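Local coordinates for CrtC domain-containing protein (Fusarium vanettenii 77-13-4, PDB 7A0Q), which probably acts as a kievitone hydratase, a lyase adding water to the isoflavonoid phytoalexin kievitone, at residues T220-H225 with G337-V342. Sequence-based numbering, arbitrary orientation.
Sequences TWFQLH and GLVEIV. With NAG (2-acetamido-2-deoxy-beta-D-glucopyranose), chain C; IMD (imidazole), chain F.
Two reciprocal pairs of backbone hydrogen bonds tie Trp221 to Glu340 and Gln223 to Leu338. The straightest runs from Glu340 N to Trp221 O, 2.8 Å with 174° at the hydrogen, and Trp221 N returns a bond to Glu340 O. At the non-hydrogen-bonded positions between and beside these pairs, CA-H...O contacts fill in, among them Gly337 CA to Gln223 O at 3.1 Å. An angle of 168° between the strand directions confirms an antiparallel pairing.

Among the side chains, Glu340 OE2 accepts from N1 of an imidazole, probably a crystallisation component, at 2.6 Å. With CG anti to the backbone N (chi1 170°) and the chain extended beyond it, the carboxylate reaches past the indole edge to the imidazole, whose C2 sits 3.4 Å above the Trp221 ring plane. Asp206 OD2 bonds the same imidazole, so two acidic groups would probably favour its protonated form. Along 220-225, His225 NE2 gives its N-H to a lone pair of Gln223 OE1 (2.8 Å), with OE1 nearly in the plane of the His225 ring; Tyr64 OH also meets this OE1, while Ser62 OG is hydrogen-bonded to Gln223 NE2.

These are the first and last strands of the eight-stranded barrel, 218-225 and 331-343, and their antiparallel pairing closes the barrel of the lipocalin-like domain. Trp221, Gln223, Leu338 and Glu340 face strand 58-66 of the other sheet system, with Trp60 touching all four. On the opposite face, Val339 CG2 makes an off-centre CH-pi contact with the Phe222 ring, 4.1 Å from its centroid, and also touches Thr220 CG2. Thr220 OG1 donates to O7 of the attached glycan's NAG at 2.8 Å.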
loop_
_atom_site.group_PDB
_atom_site.type_symbol
_atom_site.label_atom_id
_atom_site.label_comp_id
_atom_site.label_asym_id
_atom_site.label_seq_id
_atom_site.Cartn_x
_atom_site.Cartn_y
_atom_site.Cartn_z
ATOM N N THR A 220 5.189 10.613 -3.346
ATOM C CA THR A 220 5.666 9.245 -3.477
ATOM C C THR A 220 5.581 8.595 -2.106
ATOM O O THR A 220 5.975 9.206 -1.102
ATOM C CB THR A 220 7.102 9.193 -4.008
ATOM O OG1 THR A 220 7.149 9.822 -5.297
ATOM C CG2 THR A 220 7.583 7.743 -4.143
ATOM N N TRP A 221 5.064 7.361 -2.073
ATOM C CA TRP A 221 5.006 6.551 -0.861
ATOM C C TRP A 221 5.743 5.244 -1.107
ATOM O O TRP A 221 5.529 4.586 -2.134
ATOM C CB TRP A 221 3.554 6.272 -0.454
ATOM C CG TRP A 221 3.370 5.394 0.768
ATOM C CD1 TRP A 221 3.676 5.719 2.065
ATOM C CD2 TRP A 221 2.808 4.071 0.807
ATOM N NE1 TRP A 221 3.346 4.670 2.909
ATOM C CE2 TRP A 221 2.814 3.652 2.162
ATOM C CE3 TRP A 221 2.300 3.204 -0.168
ATOM C CZ2 TRP A 221 2.330 2.404 2.563
ATOM C CZ3 TRP A 221 1.811 1.954 0.232
ATOM C CH2 TRP A 221 1.843 1.567 1.588
ATOM N N PHE A 222 6.582 4.856 -0.155
ATOM C CA PHE A 222 7.274 3.577 -0.187
ATOM C C PHE A 222 6.787 2.672 0.937
ATOM O O PHE A 222 6.653 3.101 2.091
ATOM C CB PHE A 222 8.785 3.745 -0.042
ATOM C CG PHE A 222 9.443 4.381 -1.221
ATOM C CD1 PHE A 222 9.829 3.610 -2.312
ATOM C CD2 PHE A 222 9.695 5.747 -1.238
ATOM C CE1 PHE A 222 10.448 4.192 -3.413
ATOM C CE2 PHE A 222 10.323 6.338 -2.334
ATOM C CZ PHE A 222 10.700 5.567 -3.416
ATOM N N GLN A 223 6.588 1.405 0.592
ATOM C CA GLN A 223 6.248 0.337 1.525
ATOM C C GLN A 223 7.355 -0.701 1.400
ATOM O O GLN A 223 7.462 -1.357 0.362
ATOM C CB GLN A 223 4.889 -0.258 1.162
ATOM C CG GLN A 223 4.502 -1.450 2.010
ATOM C CD GLN A 223 3.639 -2.457 1.273
ATOM O OE1 GLN A 223 3.925 -3.654 1.299
ATOM N NE2 GLN A 223 2.563 -1.985 0.632
ATOM N N LEU A 224 8.188 -0.852 2.432
ATOM C CA LEU A 224 9.394 -1.667 2.303
ATOM C C LEU A 224 9.433 -2.820 3.301
ATOM O O LEU A 224 9.102 -2.657 4.483
ATOM C CB LEU A 224 10.660 -0.816 2.467
ATOM C CG LEU A 224 10.732 0.434 1.585
ATOM C CD1 LEU A 224 12.014 1.215 1.884
ATOM C CD2 LEU A 224 10.605 0.094 0.081
ATOM N N HIS A 225 9.899 -3.972 2.817
ATOM C CA HIS A 225 10.134 -5.169 3.620
ATOM C C HIS A 225 11.601 -5.568 3.514
ATOM O O HIS A 225 12.181 -5.519 2.426
ATOM C CB HIS A 225 9.266 -6.345 3.151
ATOM C CG HIS A 225 7.805 -6.030 3.118
ATOM N ND1 HIS A 225 6.938 -6.415 4.118
ATOM C CD2 HIS A 225 7.072 -5.312 2.236
ATOM C CE1 HIS A 225 5.722 -5.973 3.837
ATOM N NE2 HIS A 225 5.781 -5.289 2.705
ATOM N N GLY A 337 9.185 -4.449 -2.029
ATOM C CA GLY A 337 8.036 -3.713 -1.530
ATOM C C GLY A 337 7.282 -3.068 -2.660
ATOM O O GLY A 337 7.205 -3.613 -3.764
ATOM N N LEU A 338 6.731 -1.891 -2.376
ATOM C CA LEU A 338 5.911 -1.195 -3.357
ATOM C C LEU A 338 6.196 0.299 -3.308
ATOM O O LEU A 338 6.438 0.866 -2.236
ATOM C CB LEU A 338 4.417 -1.466 -3.112
ATOM C CG LEU A 338 3.426 -0.779 -4.062
ATOM C CD1 LEU A 338 2.275 -1.712 -4.418
ATOM C CD2 LEU A 338 2.902 0.537 -3.453
ATOM N N VAL A 339 6.193 0.928 -4.483
ATOM C CA VAL A 339 6.226 2.380 -4.598
ATOM C C VAL A 339 4.889 2.843 -5.152
ATOM O O VAL A 339 4.355 2.253 -6.103
ATOM C CB VAL A 339 7.394 2.876 -5.470
ATOM C CG1 VAL A 339 7.268 2.377 -6.899
ATOM C CG2 VAL A 339 7.442 4.393 -5.421
ATOM N N GLU A 340 4.321 3.866 -4.523
ATOM C CA GLU A 340 3.140 4.545 -5.030
ATOM C C GLU A 340 3.524 5.952 -5.456
ATOM O O GLU A 340 4.168 6.679 -4.691
ATOM C CB GLU A 340 2.042 4.591 -3.969
ATOM C CG GLU A 340 0.888 5.488 -4.340
ATOM C CD GLU A 340 -0.190 5.470 -3.292
ATOM O OE1 GLU A 340 -1.064 4.582 -3.369
ATOM O OE2 GLU A 340 -0.159 6.317 -2.379
ATOM N N ILE A 341 3.152 6.326 -6.679
ATOM C CA ILE A 341 3.346 7.683 -7.178
ATOM C C ILE A 341 1.985 8.213 -7.579
ATOM O O ILE A 341 1.336 7.656 -8.476
ATOM C CB ILE A 341 4.317 7.747 -8.363
ATOM C CG1 ILE A 341 5.618 7.010 -8.039
ATOM C CG2 ILE A 341 4.611 9.197 -8.699
ATOM C CD1 ILE A 341 6.595 6.960 -9.210
ATOM N N VAL A 342 1.544 9.272 -6.909
ATOM C CA VAL A 342 0.202 9.808 -7.089
ATOM C C VAL A 342 0.294 11.307 -7.319
ATOM O O VAL A 342 1.044 11.999 -6.626
ATOM C CB VAL A 342 -0.708 9.517 -5.875
ATOM C CG1 VAL A 342 -1.995 10.356 -5.943
ATOM C CG2 VAL A 342 -1.035 8.028 -5.799
HETATM C C1 NAG C . 5.817 15.906 -7.284
HETATM C C2 NAG C . 7.103 15.120 -7.101
HETATM C C3 NAG C . 8.302 15.957 -7.553
HETATM C C4 NAG C . 8.102 16.533 -8.949
HETATM C C5 NAG C . 6.742 17.200 -9.097
HETATM C C6 NAG C . 6.418 17.530 -10.535
HETATM C C7 NAG C . 7.341 13.454 -5.308
HETATM C C8 NAG C . 7.597 13.248 -3.849
HETATM N N2 NAG C . 7.287 14.723 -5.714
HETATM O O3 NAG C . 9.462 15.130 -7.528
HETATM O O4 NAG C . 9.078 17.549 -9.158
HETATM O O5 NAG C . 5.700 16.320 -8.648
HETATM O O6 NAG C . 6.445 16.356 -11.336
HETATM O O7 NAG C . 7.168 12.515 -6.078
HETATM N N1 IMD F . -0.786 4.916 -0.254
HETATM C C2 IMD F . -0.491 4.915 1.066
HETATM N N3 IMD F . -0.979 3.769 1.605
HETATM C C4 IMD F . -1.568 3.055 0.631
HETATM C C5 IMD F . -1.446 3.774 -0.543
#